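Side-chain contacts in complement factor MASP-3 (Homo sapiens, PDB 3DEM), which binds mannan-binding lectin and ficolins through its CUB1-EGF-CUB2 region and probably acts as a serine protease of complement in innate immunity: residues Leu132-Asp135 with His136-Asn140; Ile154-Asp158 with Asn159-Arg163; Ile178-Pro181 with Asp182-Asn185. All coordinates share one frame; numbering follows the deposited sequence.

Interaction 1: residues Leu132-Asp135 with His136-Asn140; sequences LSCD and HYCHN. With CA (calcium ion), chain D.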
ATOM      1  N   LEU A 132       1.626  15.415  19.074  1.00 43.28           N
ATOM      2  CA  LEU A 132       0.872  14.159  19.067  1.00 43.27           C
ATOM      3  C   LEU A 132       1.350  13.180  17.991  1.00 43.02           C
ATOM      4  O   LEU A 132       0.567  12.366  17.499  1.00 43.37           O
ATOM      5  CB  LEU A 132      -0.627  14.430  18.898  1.00 43.34           C
ATOM      6  CG  LEU A 132      -1.251  15.429  19.877  1.00 43.71           C
ATOM      7  CD1 LEU A 132      -2.685  15.769  19.468  1.00 44.07           C
ATOM      8  CD2 LEU A 132      -1.199  14.907  21.311  1.00 43.61           C
ATOM      9  N   SER A 133       2.627  13.265  17.626  1.00 42.64           N
ATOM     10  CA  SER A 133       3.237  12.277  16.729  1.00 42.22           C
ATOM     11  C   SER A 133       4.359  11.562  17.473  1.00 41.76           C
ATOM     12  O   SER A 133       4.724  11.972  18.576  1.00 41.64           O
ATOM     13  CB  SER A 133       3.781  12.945  15.465  1.00 42.29           C
ATOM     14  OG  SER A 133       4.798  13.874  15.791  1.00 42.46           O
ATOM     15  N   CYS A 134       4.906  10.503  16.876  1.00 41.17           N
ATOM     16  CA  CYS A 134       5.931   9.701  17.545  1.00 40.77           C
ATOM     17  C   CYS A 134       7.147  10.540  17.924  1.00 40.49           C
ATOM     18  O   CYS A 134       7.644  11.326  17.117  1.00 40.49           O
ATOM     19  CB  CYS A 134       6.346   8.510  16.682  1.00 40.47           C
ATOM     20  SG  CYS A 134       4.986   7.398  16.249  1.00 40.70           S
ATOM     21  N   ASP A 135       7.611  10.375  19.159  1.00 40.31           N
ATOM     22  CA  ASP A 135       8.773  11.105  19.661  1.00 40.13           C
ATOM     23  C   ASP A 135      10.037  10.744  18.865  1.00 40.21           C
ATOM     24  O   ASP A 135      10.750  11.632  18.396  1.00 39.87           O
ATOM     25  CB  ASP A 135       8.957  10.816  21.153  1.00 40.16           C
ATOM     26  CG  ASP A 135       9.983  11.722  21.821  1.00 39.95           C
ATOM     27  OD1 ASP A 135      10.489  12.664  21.180  1.00 39.77           O
ATOM     28  OD2 ASP A 135      10.278  11.487  23.009  1.00 39.86           O
ATOM     29  N   HIS A 136      10.304   9.447  18.706  1.00 40.15           N
ATOM     30  CA  HIS A 136      11.480   8.998  17.958  1.00 40.33           C
ATOM     31  C   HIS A 136      11.111   8.385  16.605  1.00 40.41           C
ATOM     32  O   HIS A 136      11.131   9.071  15.583  1.00 40.30           O
ATOM     33  CB  HIS A 136      12.324   8.010  18.775  1.00 40.28           C
ATOM     34  CG  HIS A 136      13.020   8.628  19.946  1.00 40.22           C
ATOM     35  ND1 HIS A 136      13.732   7.885  20.865  1.00 40.26           N
ATOM     36  CD2 HIS A 136      13.108   9.914  20.357  1.00 40.40           C
ATOM     37  CE1 HIS A 136      14.235   8.687  21.785  1.00 40.05           C
ATOM     38  NE2 HIS A 136      13.869   9.924  21.502  1.00 40.51           N
ATOM     39  N   TYR A 137      10.768   7.098  16.602  1.00 40.48           N
ATOM     40  CA  TYR A 137      10.456   6.390  15.360  1.00 40.48           C
ATOM     41  C   TYR A 137       8.960   6.160  15.167  1.00 40.58           C
ATOM     42  O   TYR A 137       8.247   5.803  16.105  1.00 40.67           O
ATOM     43  CB  TYR A 137      11.168   5.038  15.319  1.00 40.44           C
ATOM     44  CG  TYR A 137      12.667   5.103  15.477  1.00 40.41           C
ATOM     45  CD1 TYR A 137      13.452   5.795  14.564  1.00 40.87           C
ATOM     46  CD2 TYR A 137      13.303   4.448  16.527  1.00 40.51           C
ATOM     47  CE1 TYR A 137      14.840   5.845  14.701  1.00 40.81           C
ATOM     48  CE2 TYR A 137      14.676   4.494  16.676  1.00 40.53           C
ATOM     49  CZ  TYR A 137      15.440   5.192  15.761  1.00 40.62           C
ATOM     50  OH  TYR A 137      16.807   5.230  15.902  1.00 40.77           O
ATOM     51  N   CYS A 138       8.497   6.356  13.935  1.00 40.61           N
ATOM     52  CA  CYS A 138       7.140   5.997  13.547  1.00 40.58           C
ATOM     53  C   CYS A 138       7.197   4.827  12.566  1.00 40.48           C
ATOM     54  O   CYS A 138       8.017   4.823  11.656  1.00 40.20           O
ATOM     55  CB  CYS A 138       6.432   7.190  12.897  1.00 40.61           C
ATOM     56  SG  CYS A 138       4.675   6.922  12.496  1.00 40.83           S
ATOM     57  N   HIS A 139       6.336   3.832  12.763  1.00 40.53           N
ATOM     58  CA  HIS A 139       6.289   2.664  11.884  1.00 40.41           C
ATOM     59  C   HIS A 139       4.889   2.522  11.301  1.00 40.58           C
ATOM     60  O   HIS A 139       3.907   2.373  12.032  1.00 40.49           O
ATOM     61  CB  HIS A 139       6.665   1.387  12.642  1.00 40.38           C
ATOM     62  CG  HIS A 139       7.971   1.471  13.372  1.00 40.49           C
ATOM     63  ND1 HIS A 139       9.167   1.090  12.803  1.00 40.12           N
ATOM     64  CD2 HIS A 139       8.268   1.891  14.626  1.00 40.18           C
ATOM     65  CE1 HIS A 139      10.144   1.272  13.673  1.00 40.32           C
ATOM     66  NE2 HIS A 139       9.625   1.759  14.786  1.00 40.28           N
ATOM     67  N   ASN A 140       4.798   2.578   9.978  1.00 40.64           N
ATOM     68  CA  ASN A 140       3.519   2.437   9.306  1.00 40.57           C
ATOM     69  C   ASN A 140       3.221   0.986   8.979  1.00 40.57           C
ATOM     70  O   ASN A 140       4.122   0.223   8.619  1.00 40.63           O
ATOM     71  CB  ASN A 140       3.494   3.261   8.018  1.00 40.49           C
ATOM     72  CG  ASN A 140       2.118   3.292   7.371  1.00 40.53           C
ATOM     73  OD1 ASN A 140       1.108   3.496   8.040  1.00 40.49           O
ATOM     74  ND2 ASN A 140       2.077   3.096   6.064  1.00 40.29           N
TER
HETATM   75 CA    CA D3001      -1.076   2.997   8.051  1.00 38.45          CA
HETATM   76  O   HOH W   1       8.370  10.067  14.272  1.00 43.83           O
HETATM   77  O   HOH W   2      -3.391   3.162   8.610  1.00 39.87           O
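Cys-134 and Cys-138 meet in a local contact between half-cystines, where a loop of the EGF-like domain runs into strand 137-140. The two sulfurs, though close, are not bonded to each other: Cys-134 SG lies 3.7 Å from Cys-138 CB and 3.8 Å from Cys-138 SG. Each leaves for its own partner, Cys-134 for Cys-147 and Cys-138 for Cys-124. The first torsions send the sulfurs different ways: Cys-134 SG opposite its carbonyl carbon (chi1 -58°), Cys-138 SG opposite its backbone N (chi1 -175°). Cys-134 CB also rests on Tyr-137 O at 3.4 Å. Cys-124 to Cys-138 is the 1-3 crosslink and Cys-134 to Cys-147 the 2-4 crosslink of the EGF fold, whose main hairpin pairs 137-141 with the antiparallel strand 144-148. At the bend before the strand, a water donates to both Cys-134 O and His-136 O, at 3.2 Å each, and so ties the two carbonyls together. Asp-135 and His-136 send their side chains the same way, side by side, with carboxylate and ring planes turned 45° apart. Asp-135 OD1 passes alongside His-136 CD2 at 3.9 Å, in van der Waals contact only. Their polar ends look elsewhere: Asp-135 takes Lys-189 in a salt bridge on OD1 and Cys-162 N on OD2, and His-136 ND1 is hydrogen-bonded to Arg-150 N. His-136 CB sits 4.3 Å above one face of the Tyr-137 ring, toward its rim. Farther along the strand, His-139 stacks on His-115 of the second subunit, while Asn-140 binds the calcium ion together with Asp-120, Val-121, Glu-123, Tyr-141, Gly-144 and a water.

Interaction 2: residues Ile154-Asp158 with Asn159-Arg163; sequences ILHTD and NRTCR. With NAG (2-acetamido-2-deoxy-beta-D-glucopyranose), chain C.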
ATOM      1  N   ILE A 154      12.822   4.030  26.564  1.00 40.56           N
ATOM      2  CA  ILE A 154      11.663   3.202  26.854  1.00 40.52           C
ATOM      3  C   ILE A 154      10.403   3.928  26.397  1.00 40.46           C
ATOM      4  O   ILE A 154      10.187   5.092  26.746  1.00 40.37           O
ATOM      5  CB  ILE A 154      11.567   2.889  28.367  1.00 40.47           C
ATOM      6  CG1 ILE A 154      12.818   2.139  28.839  1.00 40.66           C
ATOM      7  CG2 ILE A 154      10.311   2.086  28.673  1.00 40.40           C
ATOM      8  CD1 ILE A 154      13.031   2.166  30.345  1.00 40.49           C
ATOM      9  N   LEU A 155       9.580   3.247  25.604  1.00 40.38           N
ATOM     10  CA  LEU A 155       8.304   3.814  25.175  1.00 40.31           C
ATOM     11  C   LEU A 155       7.379   4.018  26.378  1.00 40.33           C
ATOM     12  O   LEU A 155       7.124   3.091  27.155  1.00 40.30           O
ATOM     13  CB  LEU A 155       7.639   2.920  24.122  1.00 40.37           C
ATOM     14  CG  LEU A 155       6.469   3.546  23.349  1.00 40.48           C
ATOM     15  CD1 LEU A 155       6.942   4.713  22.493  1.00 40.30           C
ATOM     16  CD2 LEU A 155       5.750   2.511  22.487  1.00 40.31           C
ATOM     17  N   HIS A 156       6.891   5.245  26.525  1.00 40.26           N
ATOM     18  CA  HIS A 156       6.076   5.640  27.668  1.00 40.23           C
ATOM     19  C   HIS A 156       4.650   5.088  27.566  1.00 40.26           C
ATOM     20  O   HIS A 156       4.272   4.511  26.552  1.00 40.14           O
ATOM     21  CB  HIS A 156       6.065   7.173  27.777  1.00 40.27           C
ATOM     22  CG  HIS A 156       5.447   7.696  29.037  1.00 40.25           C
ATOM     23  ND1 HIS A 156       5.806   7.247  30.290  1.00 40.47           N
ATOM     24  CD2 HIS A 156       4.508   8.652  29.236  1.00 40.26           C
ATOM     25  CE1 HIS A 156       5.102   7.891  31.205  1.00 40.23           C
ATOM     26  NE2 HIS A 156       4.311   8.752  30.593  1.00 39.96           N
ATOM     27  N   THR A 157       3.861   5.273  28.621  1.00 40.31           N
ATOM     28  CA  THR A 157       2.500   4.744  28.664  1.00 40.38           C
ATOM     29  C   THR A 157       1.547   5.439  27.687  1.00 40.42           C
ATOM     30  O   THR A 157       0.416   4.995  27.488  1.00 40.30           O
ATOM     31  CB  THR A 157       1.915   4.809  30.081  1.00 40.30           C
ATOM     32  OG1 THR A 157       2.194   6.091  30.651  1.00 40.40           O
ATOM     33  CG2 THR A 157       2.530   3.728  30.954  1.00 40.35           C
ATOM     34  N   ASP A 158       2.010   6.525  27.075  1.00 40.40           N
ATOM     35  CA  ASP A 158       1.226   7.216  26.057  1.00 40.36           C
ATOM     36  C   ASP A 158       1.450   6.580  24.683  1.00 40.46           C
ATOM     37  O   ASP A 158       0.852   6.996  23.691  1.00 40.46           O
ATOM     38  CB  ASP A 158       1.562   8.714  26.031  1.00 40.30           C
ATOM     39  CG  ASP A 158       3.040   8.986  25.765  1.00 40.24           C
ATOM     40  OD1 ASP A 158       3.780   8.052  25.385  1.00 39.86           O
ATOM     41  OD2 ASP A 158       3.463  10.150  25.937  1.00 40.05           O
ATOM     42  N   ASN A 159       2.319   5.571  24.645  1.00 40.41           N
ATOM     43  CA  ASN A 159       2.630   4.830  23.425  1.00 40.52           C
ATOM     44  C   ASN A 159       3.307   5.694  22.376  1.00 40.51           C
ATOM     45  O   ASN A 159       3.308   5.366  21.198  1.00 40.43           O
ATOM     46  CB  ASN A 159       1.367   4.198  22.836  1.00 40.58           C
ATOM     47  CG  ASN A 159       0.812   3.090  23.705  1.00 41.03           C
ATOM     48  OD1 ASN A 159       1.562   2.321  24.305  1.00 41.46           O
ATOM     49  ND2 ASN A 159      -0.508   3.007  23.779  1.00 41.87           N
ATOM     50  N   ARG A 160       3.906   6.793  22.810  1.00 40.59           N
ATOM     51  CA  ARG A 160       4.335   7.814  21.874  1.00 40.59           C
ATOM     52  C   ARG A 160       5.694   8.412  22.227  1.00 40.61           C
ATOM     53  O   ARG A 160       6.590   8.466  21.387  1.00 40.61           O
ATOM     54  CB  ARG A 160       3.266   8.904  21.814  1.00 40.70           C
ATOM     55  CG  ARG A 160       3.480   9.937  20.749  1.00 40.88           C
ATOM     56  CD  ARG A 160       2.258  10.832  20.625  1.00 41.12           C
ATOM     57  NE  ARG A 160       1.885  11.452  21.893  1.00 40.96           N
ATOM     58  CZ  ARG A 160       2.446  12.557  22.375  1.00 41.35           C
ATOM     59  NH1 ARG A 160       3.413  13.156  21.693  1.00 41.32           N
ATOM     60  NH2 ARG A 160       2.045  13.066  23.541  1.00 40.86           N
ATOM     61  N   THR A 161       5.847   8.867  23.467  1.00 40.54           N
ATOM     62  CA  THR A 161       7.103   9.481  23.880  1.00 40.31           C
ATOM     63  C   THR A 161       8.095   8.473  24.457  1.00 40.25           C
ATOM     64  O   THR A 161       7.720   7.377  24.877  1.00 40.09           O
ATOM     65  CB  THR A 161       6.883  10.664  24.851  1.00 40.27           C
ATOM     66  OG1 THR A 161       6.197  10.212  26.021  1.00 40.33           O
ATOM     67  CG2 THR A 161       6.066  11.749  24.181  1.00 40.02           C
ATOM     68  N   CYS A 162       9.366   8.863  24.464  1.00 40.17           N
ATOM     69  CA  CYS A 162      10.446   7.960  24.818  1.00 40.27           C
ATOM     70  C   CYS A 162      11.213   8.439  26.052  1.00 40.35           C
ATOM     71  O   CYS A 162      11.970   9.411  25.982  1.00 40.36           O
ATOM     72  CB  CYS A 162      11.389   7.820  23.625  1.00 40.40           C
ATOM     73  SG  CYS A 162      10.598   7.135  22.143  1.00 40.57           S
ATOM     74  N   ARG A 163      11.012   7.754  27.174  1.00 40.32           N
ATOM     75  CA  ARG A 163      11.656   8.114  28.435  1.00 40.41           C
ATOM     76  C   ARG A 163      12.905   7.272  28.663  1.00 40.48           C
ATOM     77  O   ARG A 163      13.217   6.398  27.864  1.00 40.52           O
ATOM     78  CB  ARG A 163      10.681   7.937  29.608  1.00 40.18           C
ATOM     79  CG  ARG A 163      10.294   6.493  29.904  1.00 40.15           C
ATOM     80  CD  ARG A 163       9.576   6.379  31.246  1.00 40.33           C
ATOM     81  NE  ARG A 163       9.397   4.988  31.656  1.00 40.69           N
ATOM     82  CZ  ARG A 163      10.310   4.276  32.312  1.00 40.91           C
ATOM     83  NH1 ARG A 163      11.476   4.825  32.635  1.00 40.27           N
ATOM     84  NH2 ARG A 163      10.058   3.013  32.645  1.00 40.31           N
TER
HETATM   85  C1  NAG C1001      -0.891   1.799  24.474  1.00 44.82           C
HETATM   86  C2  NAG C1001      -2.277   2.450  24.406  1.00 44.78           C
HETATM   87  C3  NAG C1001      -3.343   1.418  24.756  1.00 45.37           C
HETATM   88  C4  NAG C1001      -3.226   0.344  23.683  1.00 46.05           C
HETATM   89  C5  NAG C1001      -1.856  -0.307  23.890  1.00 46.50           C
HETATM   90  C6  NAG C1001      -1.636  -1.545  23.021  1.00 47.24           C
HETATM   91  C7  NAG C1001      -3.015   4.708  24.910  1.00 45.03           C
HETATM   92  C8  NAG C1001      -3.051   5.819  25.923  1.00 44.91           C
HETATM   93  N2  NAG C1001      -2.350   3.612  25.272  1.00 44.77           N
HETATM   94  O3  NAG C1001      -4.642   1.975  24.800  1.00 45.90           O
HETATM   95  O4  NAG C1001      -4.300  -0.575  23.758  1.00 46.00           O
HETATM   96  O5  NAG C1001      -0.828   0.648  23.638  1.00 46.04           O
HETATM   97  O6  NAG C1001      -0.290  -1.958  23.193  1.00 48.53           O
HETATM   98  O7  NAG C1001      -3.577   4.825  23.816  1.00 44.91           O
HETATM   99  O   HOH W   3       6.514   4.631  31.074  1.00 35.48           O
HETATM  100  O   HOH W   4       3.703   1.867  26.237  1.00 42.43           O
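Asp-158 OD1 is gripped by two backbone amides, Arg-160 N and Thr-161 N, each donating to it over 2.9 Å. Both reach it from the same face of the carboxylate, the first 49° above the plane and the second on the syn side and less tilted. The bond to Arg-160 N makes this an Asx turn. The other oxygen, Asp-158 OD2, offers its syn lone pair to the hydroxyl of Thr-161 OG1 at 2.7 Å, so three donors fix the rotation of the carboxylate. A chi1 of 58° sets CG between the backbone N and the carbonyl carbon of Asp-158, folding the group back over the chain that follows. The guanidinium of Arg-160 lies near Asp-158 OD2 but points no N-H at it. A type I turn runs from His-156 to Asn-159, closed by Asn-159 N on His-156 O; beyond it His-156 N bonds to Thr-161 O, and Ile-154 and Arg-163 pair by two backbone bonds. On the face of Ile-154, its CD1 lies over the flat face of the Arg-163 guanidinium, 3.8 Å from NH1, while a water joins Arg-163 NE to His-156 ND1; NH1 also reaches Glu-165 in a salt bridge. On the face shared with Cys-162, Leu-155 CD1 packs on Arg-160 N at 3.7 Å. Asn-159 ND2 carries the sugar through a 1.4 Å bond to C1, and the Asn-Arg-Thr run is an N-glycosylation sequon, here set on the short hairpin that ends an EGF-like domain, with Cys-162 bridged to Cys-149.

Interaction 3: residues Ile178-Pro181 with Asp182-Asn185; sequences ITSP and DFPN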
ATOM      1  N   ILE A 178      26.932  16.079  37.978  1.00 40.46           N
ATOM      2  CA  ILE A 178      25.632  15.488  37.738  1.00 40.51           C
ATOM      3  C   ILE A 178      24.966  16.291  36.629  1.00 40.68           C
ATOM      4  O   ILE A 178      25.068  17.520  36.607  1.00 40.82           O
ATOM      5  CB  ILE A 178      24.772  15.523  39.020  1.00 40.58           C
ATOM      6  CG1 ILE A 178      25.554  14.937  40.202  1.00 40.43           C
ATOM      7  CG2 ILE A 178      23.442  14.789  38.817  1.00 40.66           C
ATOM      8  CD1 ILE A 178      24.737  14.779  41.487  1.00 40.16           C
ATOM      9  N   THR A 179      24.319  15.604  35.692  1.00 40.56           N
ATOM     10  CA  THR A 179      23.661  16.285  34.578  1.00 40.54           C
ATOM     11  C   THR A 179      22.321  15.636  34.255  1.00 40.64           C
ATOM     12  O   THR A 179      22.049  14.503  34.664  1.00 40.71           O
ATOM     13  CB  THR A 179      24.515  16.269  33.275  1.00 40.64           C
ATOM     14  OG1 THR A 179      24.434  14.977  32.653  1.00 40.61           O
ATOM     15  CG2 THR A 179      25.992  16.640  33.532  1.00 40.15           C
ATOM     16  N   SER A 180      21.483  16.364  33.521  1.00 40.48           N
ATOM     17  CA  SER A 180      20.318  15.776  32.889  1.00 40.33           C
ATOM     18  C   SER A 180      20.786  14.728  31.874  1.00 40.25           C
ATOM     19  O   SER A 180      21.903  14.803  31.371  1.00 40.11           O
ATOM     20  CB  SER A 180      19.495  16.865  32.200  1.00 40.43           C
ATOM     21  OG  SER A 180      20.299  17.617  31.304  1.00 40.35           O
ATOM     22  N   PRO A 181      19.942  13.727  31.584  1.00 40.46           N
ATOM     23  CA  PRO A 181      20.378  12.666  30.669  1.00 40.49           C
ATOM     24  C   PRO A 181      20.746  13.197  29.284  1.00 40.50           C
ATOM     25  O   PRO A 181      20.005  13.999  28.711  1.00 40.71           O
ATOM     26  CB  PRO A 181      19.155  11.743  30.590  1.00 40.35           C
ATOM     27  CG  PRO A 181      18.361  12.051  31.820  1.00 40.31           C
ATOM     28  CD  PRO A 181      18.573  13.501  32.080  1.00 40.32           C
ATOM     29  N   ASP A 182      21.893  12.761  28.772  1.00 40.60           N
ATOM     30  CA  ASP A 182      22.373  13.146  27.438  1.00 40.77           C
ATOM     31  C   ASP A 182      22.786  14.629  27.317  1.00 40.69           C
ATOM     32  O   ASP A 182      23.030  15.118  26.215  1.00 40.58           O
ATOM     33  CB  ASP A 182      21.340  12.776  26.358  1.00 40.75           C
ATOM     34  CG  ASP A 182      21.989  12.391  25.034  1.00 41.40           C
ATOM     35  OD1 ASP A 182      23.228  12.206  24.998  1.00 41.70           O
ATOM     36  OD2 ASP A 182      21.261  12.271  24.021  1.00 42.09           O
ATOM     37  N   PHE A 183      22.873  15.334  28.448  1.00 40.61           N
ATOM     38  CA  PHE A 183      23.333  16.727  28.455  1.00 40.53           C
ATOM     39  C   PHE A 183      24.604  16.891  27.627  1.00 40.42           C
ATOM     40  O   PHE A 183      25.512  16.067  27.728  1.00 40.47           O
ATOM     41  CB  PHE A 183      23.598  17.199  29.895  1.00 40.50           C
ATOM     42  CG  PHE A 183      24.133  18.610  29.988  1.00 40.38           C
ATOM     43  CD1 PHE A 183      23.263  19.692  30.048  1.00 40.19           C
ATOM     44  CD2 PHE A 183      25.502  18.853  30.013  1.00 40.61           C
ATOM     45  CE1 PHE A 183      23.737  20.993  30.128  1.00 40.00           C
ATOM     46  CE2 PHE A 183      25.993  20.157  30.092  1.00 40.84           C
ATOM     47  CZ  PHE A 183      25.098  21.231  30.158  1.00 40.75           C
ATOM     48  N   PRO A 184      24.688  17.971  26.824  1.00 40.48           N
ATOM     49  CA  PRO A 184      23.697  19.027  26.633  1.00 40.38           C
ATOM     50  C   PRO A 184      22.780  18.815  25.418  1.00 40.53           C
ATOM     51  O   PRO A 184      22.258  19.780  24.859  1.00 40.46           O
ATOM     52  CB  PRO A 184      24.572  20.259  26.408  1.00 40.38           C
ATOM     53  CG  PRO A 184      25.774  19.704  25.645  1.00 40.30           C
ATOM     54  CD  PRO A 184      25.908  18.234  26.033  1.00 40.38           C
ATOM     55  N   ASN A 185      22.590  17.567  25.005  1.00 40.48           N
ATOM     56  CA  ASN A 185      21.568  17.265  24.013  1.00 40.46           C
ATOM     57  C   ASN A 185      20.194  17.318  24.683  1.00 40.39           C
ATOM     58  O   ASN A 185      20.103  17.257  25.909  1.00 40.37           O
ATOM     59  CB  ASN A 185      21.825  15.899  23.376  1.00 40.41           C
ATOM     60  CG  ASN A 185      23.173  15.828  22.695  1.00 40.40           C
ATOM     61  OD1 ASN A 185      23.408  16.499  21.692  1.00 40.38           O
ATOM     62  ND2 ASN A 185      24.071  15.017  23.241  1.00 40.51           N
TER
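Thr-179 and Ser-180 meet Phe-183 round a type II beta turn, Ser-180 to Phe-183, that ends strand 175-179 of the second CUB domain; the Ser-Pro-X-aromatic-Pro run that builds it recurs among CUB domains. Pro-181 and Asp-182 occupy the corners, Asp-182 with a positive phi of 69°, as the third position of such a turn requires. Among the polar bonds, Ser-180 O takes the central place. It accepts Phe-183 N at 3.1 Å, which closes the turn, and the hydroxyl of Thr-179 OG1 at 2.8 Å. The two donors come from opposite faces of the carbonyl plane, one above and one below, and thus hold the peptide from both sides. Ser-180 OG turns instead to Trp-271 N, joining the turn to the run that leads into the neighbouring strand 272-277. The packing contacts gather on Phe-183. Its CB butts against Thr-179 CB at 3.6 Å, the two side chains crossing at about a right angle, and Ser-180 OG lies obliquely by the ring, 3.8 Å from CD1. Because CG stands opposite the backbone N (chi1 178°), the ring is carried outward, where Arg-272 packs against it. Pro-184, entered through a cis peptide, lays its CB over the ring centre, 3.7 Å above the plane. Pro-181 faces away and packs on Cys-193 and Tyr-195 of strand 192-198. A type VI turn follows, with cis Pro-184 in third position: Asn-185 N donates to Asp-182 O at 2.8 Å, and Asn-185 ND2 adds a weak bond to that same oxygen at 3.2 Å.

Interactions 1 and 2 belong to one EGF-like domain, with centres about 10 Å apart, and they touch directly: Asp-135 N lies 3.1 Å from Arg-160 O, a probable hydrogen bond. His-136 ND1 also packs on Cys-162 SG at 3.5 Å, joining the approach to the main hairpin with the final hairpin. Interaction 3 sits in the following CUB domain, its centre about 19 Å from that of interaction 2, with nearest atoms about 8 Å apart. Lys-189, salt-bridged to Asp-135, and Ser-190, hydrogen-bonded to Thr-161, connect the EGF-like domain of interactions 1 and 2 to that CUB domain. Calcium is bound directly in interaction 1, whereas the sugar hangs from interaction 2.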